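Local coordinates for WlaRA, TDP-fucose-3,4-ketoisomerase (Campylobacter jejuni subsp. jejuni 81116, PDB 5TPV), which is a WxcM-like protein of the cupin superfamily, built mainly of antiparallel beta-strands, and holds thymidine-5'-diphosphate in this model, at residues Thr4-Lys9 with Glu55-Ala60; Ile67-Gly72 with Leu87-Met92. One frame throughout, in Å; residues are numbered along the deposited sequence.

Contact 1: residues Thr4-Lys9 with Glu55-Ala60; sequences TILKFK and EFIFIA
Leu6 and Phe8 meet Ile57 and Ile59 on one face of the large antiparallel sheet of this cupin fold. Their strands, 3-13 and 56-62, are not direct neighbours: strand 85-89 runs between them, and the CA atoms of Leu6 and Ile57 lie 9.0 Å apart. The side chains therefore bridge the middle strand by apolar packing alone. Ile57 serves both partners with different branches. Its CD1 faces Leu6 CD1 at 4.2 Å, the two side chains crossing at about a right angle. Its CG2 comes to the edge of the Phe8 ring, near the ring plane, 4.1 Å from Phe8 CZ. Ile57 CG1 lies beside the backbone N (chi1 -66°) with CG2 anti to it, a split that sends one branch to each neighbour. Ile59 approaches the same end of the ring obliquely and meets it with two carbons, CG1 and CD1, the latter 3.8 Å from Phe8 CE2.

Further out, His21 stacks edge-to-face with Phe8, and Tyr36 of the second subunit packs on both Phe8 and Ile59, so this cluster forms part of the interface within the assembly. Backbone hydrogen bonds tie Leu6 to Gly86 and Phe8 to Thr84, holding strand 3-13 against the middle strand. The side chain of Phe58, by contrast, points away from Leu6 and Phe8 and packs on Ile89 and Val108. Just past Phe8, the backbone N of Lys9 is hydrogen-bonded to OD1 of Asn26, a residue that Phe8 also touches.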
# COMPACT_ATOMS: atom_id res chain seq x y z
N THR B 4 -2.84 -16.68 -7.72
CA THR B 4 -1.43 -17.06 -7.54
C THR B 4 -0.90 -16.57 -6.20
O THR B 4 -1.05 -15.39 -5.85
CB THR B 4 -0.48 -16.48 -8.62
OG1 THR B 4 -0.90 -16.82 -9.94
CG2 THR B 4 0.94 -17.04 -8.43
N ILE B 5 -0.28 -17.48 -5.47
CA ILE B 5 0.48 -17.11 -4.30
C ILE B 5 1.84 -16.61 -4.80
O ILE B 5 2.68 -17.42 -5.21
CB ILE B 5 0.56 -18.25 -3.28
CG1 ILE B 5 -0.86 -18.58 -2.81
CG2 ILE B 5 1.42 -17.87 -2.05
CD1 ILE B 5 -0.92 -19.58 -1.69
N LEU B 6 2.03 -15.29 -4.76
CA LEU B 6 3.30 -14.67 -5.08
C LEU B 6 4.30 -14.74 -3.95
O LEU B 6 3.95 -14.77 -2.77
CB LEU B 6 3.11 -13.23 -5.52
CG LEU B 6 2.17 -13.16 -6.71
CD1 LEU B 6 1.85 -11.72 -6.96
CD2 LEU B 6 2.69 -13.81 -8.00
N LYS B 7 5.55 -14.94 -4.33
CA LYS B 7 6.70 -14.75 -3.45
C LYS B 7 7.35 -13.44 -3.90
O LYS B 7 7.79 -13.33 -5.04
CB LYS B 7 7.67 -15.91 -3.59
CG LYS B 7 8.96 -15.72 -2.78
CD LYS B 7 8.73 -15.99 -1.30
CE LYS B 7 9.91 -15.53 -0.46
NZ LYS B 7 9.95 -16.25 0.85
N PHE B 8 7.40 -12.44 -3.02
CA PHE B 8 7.91 -11.13 -3.39
C PHE B 8 9.44 -11.08 -3.45
O PHE B 8 10.14 -11.75 -2.69
CB PHE B 8 7.37 -10.07 -2.44
CG PHE B 8 5.86 -9.92 -2.49
CD1 PHE B 8 5.15 -10.01 -3.69
CD2 PHE B 8 5.14 -9.67 -1.32
CE1 PHE B 8 3.76 -9.86 -3.72
CE2 PHE B 8 3.77 -9.53 -1.35
CZ PHE B 8 3.09 -9.60 -2.53
N LYS B 9 9.96 -10.34 -4.42
CA LYS B 9 11.37 -10.01 -4.41
C LYS B 9 11.54 -8.81 -3.45
O LYS B 9 10.90 -7.77 -3.67
CB LYS B 9 11.88 -9.66 -5.82
CG LYS B 9 13.34 -9.15 -5.87
CD LYS B 9 14.33 -9.97 -6.72
CE LYS B 9 15.67 -10.27 -6.03
NZ LYS B 9 16.18 -9.16 -5.17
N GLU B 55 -8.86 -6.50 -10.18
CA GLU B 55 -7.96 -7.49 -9.65
C GLU B 55 -7.33 -6.98 -8.32
O GLU B 55 -7.33 -5.78 -8.02
CB GLU B 55 -6.89 -7.74 -10.71
CG GLU B 55 -7.38 -8.39 -11.98
CD GLU B 55 -6.34 -8.30 -13.09
OE1 GLU B 55 -5.27 -8.98 -13.01
OE2 GLU B 55 -6.61 -7.54 -14.03
N PHE B 56 -6.79 -7.92 -7.56
CA PHE B 56 -6.36 -7.68 -6.18
C PHE B 56 -5.08 -8.43 -5.91
O PHE B 56 -4.89 -9.51 -6.45
CB PHE B 56 -7.39 -8.13 -5.15
CG PHE B 56 -8.64 -7.35 -5.23
CD1 PHE B 56 -8.70 -6.07 -4.72
CD2 PHE B 56 -9.78 -7.88 -5.84
CE1 PHE B 56 -9.82 -5.28 -4.85
CE2 PHE B 56 -10.93 -7.10 -5.96
CZ PHE B 56 -10.95 -5.81 -5.49
N ILE B 57 -4.19 -7.82 -5.12
CA ILE B 57 -3.26 -8.59 -4.27
C ILE B 57 -3.46 -8.32 -2.77
O ILE B 57 -3.52 -7.18 -2.34
CB ILE B 57 -1.82 -8.23 -4.65
CG1 ILE B 57 -1.52 -8.70 -6.05
CG2 ILE B 57 -0.78 -8.93 -3.79
CD1 ILE B 57 -0.25 -8.13 -6.60
N PHE B 58 -3.55 -9.37 -1.99
CA PHE B 58 -3.83 -9.33 -0.56
C PHE B 58 -2.52 -9.73 0.14
O PHE B 58 -1.90 -10.74 -0.20
CB PHE B 58 -4.90 -10.38 -0.16
CG PHE B 58 -6.24 -10.18 -0.81
CD1 PHE B 58 -7.14 -9.29 -0.28
CD2 PHE B 58 -6.59 -10.86 -1.97
CE1 PHE B 58 -8.36 -9.04 -0.91
CE2 PHE B 58 -7.80 -10.64 -2.60
CZ PHE B 58 -8.69 -9.73 -2.06
N ILE B 59 -2.13 -8.96 1.14
CA ILE B 59 -0.90 -9.18 1.89
C ILE B 59 -1.19 -8.96 3.36
O ILE B 59 -1.78 -7.92 3.73
CB ILE B 59 0.14 -8.14 1.41
CG1 ILE B 59 0.32 -8.17 -0.09
CG2 ILE B 59 1.50 -8.31 2.08
CD1 ILE B 59 1.05 -6.97 -0.62
N ALA B 60 -0.82 -9.94 4.19
CA ALA B 60 -0.80 -9.75 5.61
C ALA B 60 0.52 -9.10 6.01
O ALA B 60 1.51 -9.80 6.15
CB ALA B 60 -0.99 -11.09 6.31

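Contact 2: residues Ile67-Gly72 with Leu87-Met92; sequences ILIDDG and LYIDKM
Ile67 and Ile69 face Leu87 and Ile89 across the interior of the cupin barrel, where strand 65-70 of one sheet packs over strand 85-89 of the other. The segments 67-70 and 87-89 run in nearly the same direction, 22° apart, with their axes 10.5 Å from each other at closest approach, a gap filled by aliphatic side chains.

Ile67 and Leu87 meet end to end. In Ile67, CG1 extends anti to the backbone N (chi1 177°), which leaves CG2 flanked by both N and C. Leu87 is likewise extended, its CG opposite its own backbone N (chi1 172°), and it offers a single methyl, CD2, to both branches of Ile67. The closer of these approaches is that of Ile67 CG2, 3.6 Å from Leu87 CD2; Ile67 CD1 touches the same methyl. Ile69 and Ile89 adopt the other arrangement. Each tucks CG1 between its N and carbonyl carbon and swings CG2 to the side of the N. The two side chains pass side by side, pointing opposite ways, with Ile69 CG2 and Ile89 CG2 4.1 Å apart.

All four residues are buried. Tyr3 of strand 3-13 packs on Ile69, Leu87 and Ile89, and Ile78 of strand 75-80 on Ile67 and Leu87. Beyond the core, strand 65-70 ends in an Asx turn at Asp70, whose OD2 is also hydrogen-bonded to Tyr123 OH. The backbone N of Gly72 meets Asp70 OD2 at 2.6 Å, nearly in line with the C-O bond of that oxygen.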
# COMPACT_ATOMS: atom_id res chain seq x y z
N ILE B 67 -8.22 -16.48 3.94
CA ILE B 67 -9.15 -16.10 2.89
C ILE B 67 -9.76 -17.29 2.16
O ILE B 67 -9.05 -18.24 1.77
CB ILE B 67 -8.49 -15.15 1.91
CG1 ILE B 67 -9.43 -14.80 0.78
CG2 ILE B 67 -7.23 -15.75 1.33
CD1 ILE B 67 -9.05 -13.53 0.10
N LEU B 68 -11.06 -17.22 1.90
CA LEU B 68 -11.73 -18.21 1.04
C LEU B 68 -12.06 -17.49 -0.23
O LEU B 68 -12.57 -16.37 -0.17
CB LEU B 68 -12.97 -18.79 1.70
CG LEU B 68 -14.05 -19.52 0.89
CD1 LEU B 68 -15.11 -20.02 1.88
CD2 LEU B 68 -14.75 -18.57 -0.10
N ILE B 69 -11.67 -18.10 -1.35
CA ILE B 69 -12.02 -17.60 -2.68
C ILE B 69 -12.85 -18.67 -3.43
O ILE B 69 -12.68 -19.87 -3.20
CB ILE B 69 -10.82 -17.24 -3.57
CG1 ILE B 69 -9.81 -18.39 -3.64
CG2 ILE B 69 -10.12 -16.00 -3.08
CD1 ILE B 69 -8.64 -18.08 -4.53
N ASP B 70 -13.69 -18.19 -4.35
CA ASP B 70 -14.75 -19.02 -4.95
C ASP B 70 -15.00 -18.57 -6.36
O ASP B 70 -15.25 -17.38 -6.63
CB ASP B 70 -16.04 -18.90 -4.12
CG ASP B 70 -17.12 -19.90 -4.54
OD1 ASP B 70 -17.51 -20.68 -3.65
OD2 ASP B 70 -17.52 -19.97 -5.72
N ASP B 71 -14.83 -19.50 -7.30
CA ASP B 71 -15.08 -19.20 -8.73
C ASP B 71 -16.53 -19.52 -9.20
O ASP B 71 -16.78 -19.43 -10.38
CB ASP B 71 -14.03 -19.82 -9.67
CG ASP B 71 -14.10 -21.36 -9.77
OD1 ASP B 71 -13.34 -21.92 -10.63
OD2 ASP B 71 -14.86 -22.01 -9.03
N GLY B 72 -17.47 -19.75 -8.27
CA GLY B 72 -18.83 -20.15 -8.63
C GLY B 72 -19.00 -21.66 -8.74
O GLY B 72 -20.10 -22.14 -8.71
N LEU B 87 -1.47 -12.97 -2.09
CA LEU B 87 -2.42 -13.67 -2.93
C LEU B 87 -2.92 -12.74 -3.98
O LEU B 87 -3.61 -11.75 -3.64
CB LEU B 87 -3.60 -14.15 -2.09
CG LEU B 87 -4.77 -14.74 -2.89
CD1 LEU B 87 -4.31 -15.98 -3.64
CD2 LEU B 87 -5.87 -15.10 -1.91
N TYR B 88 -2.52 -13.00 -5.21
CA TYR B 88 -3.14 -12.42 -6.41
C TYR B 88 -4.43 -13.18 -6.79
O TYR B 88 -4.45 -14.42 -6.87
CB TYR B 88 -2.19 -12.52 -7.58
CG TYR B 88 -2.87 -12.19 -8.89
CD1 TYR B 88 -3.04 -10.88 -9.27
CD2 TYR B 88 -3.41 -13.19 -9.69
CE1 TYR B 88 -3.74 -10.54 -10.41
CE2 TYR B 88 -4.11 -12.87 -10.86
CZ TYR B 88 -4.25 -11.56 -11.22
OH TYR B 88 -4.95 -11.25 -12.37
N ILE B 89 -5.52 -12.45 -7.01
CA ILE B 89 -6.70 -13.05 -7.61
C ILE B 89 -7.13 -12.22 -8.77
O ILE B 89 -7.05 -11.01 -8.74
CB ILE B 89 -7.90 -13.22 -6.69
CG1 ILE B 89 -8.59 -11.87 -6.35
CG2 ILE B 89 -7.50 -13.99 -5.46
CD1 ILE B 89 -9.87 -12.01 -5.51
N ASP B 90 -7.67 -12.89 -9.77
CA ASP B 90 -8.18 -12.19 -10.97
C ASP B 90 -9.58 -11.64 -10.68
O ASP B 90 -10.17 -11.93 -9.62
CB ASP B 90 -8.27 -13.21 -12.11
CG ASP B 90 -8.09 -12.60 -13.50
OD1 ASP B 90 -7.56 -13.39 -14.34
OD2 ASP B 90 -8.45 -11.42 -13.73
N LYS B 91 -10.13 -10.88 -11.60
CA LYS B 91 -11.50 -10.36 -11.40
C LYS B 91 -12.61 -11.43 -11.35
O LYS B 91 -12.42 -12.59 -11.70
CB LYS B 91 -11.81 -9.32 -12.45
CG LYS B 91 -11.65 -9.76 -13.88
CD LYS B 91 -12.17 -8.68 -14.81
CE LYS B 91 -11.40 -8.65 -16.10
NZ LYS B 91 -11.97 -7.70 -17.11
N MET B 92 -13.77 -11.07 -10.80
CA MET B 92 -14.92 -12.00 -10.74
C MET B 92 -14.50 -13.24 -10.00
O MET B 92 -14.69 -14.40 -10.42
CB MET B 92 -15.49 -12.32 -12.14
CG MET B 92 -16.45 -11.25 -12.62
SD MET B 92 -17.84 -11.04 -11.46
CE MET B 92 -18.97 -12.32 -11.99

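The centres of the two contacts lie 12 Å apart, and strand 85-89 joins them. In contact 1 it is the strand bridged by 3-13 and 56-62; in contact 2 it presents the side chains that meet strand 65-70 of the second sheet. Alternating residues of the large sheet thus serve opposite faces: the contact 1 face, where Phe8 and Ile59 meet Tyr36 of the second subunit, and the face turned to the second sheet. Along the chain the contacts come in series, with strand 65-70 following strand 56-62 directly. Their segments are also joined directly: Thr4 O accepts a probable hydrogen bond from Tyr88 N at 2.9 Å.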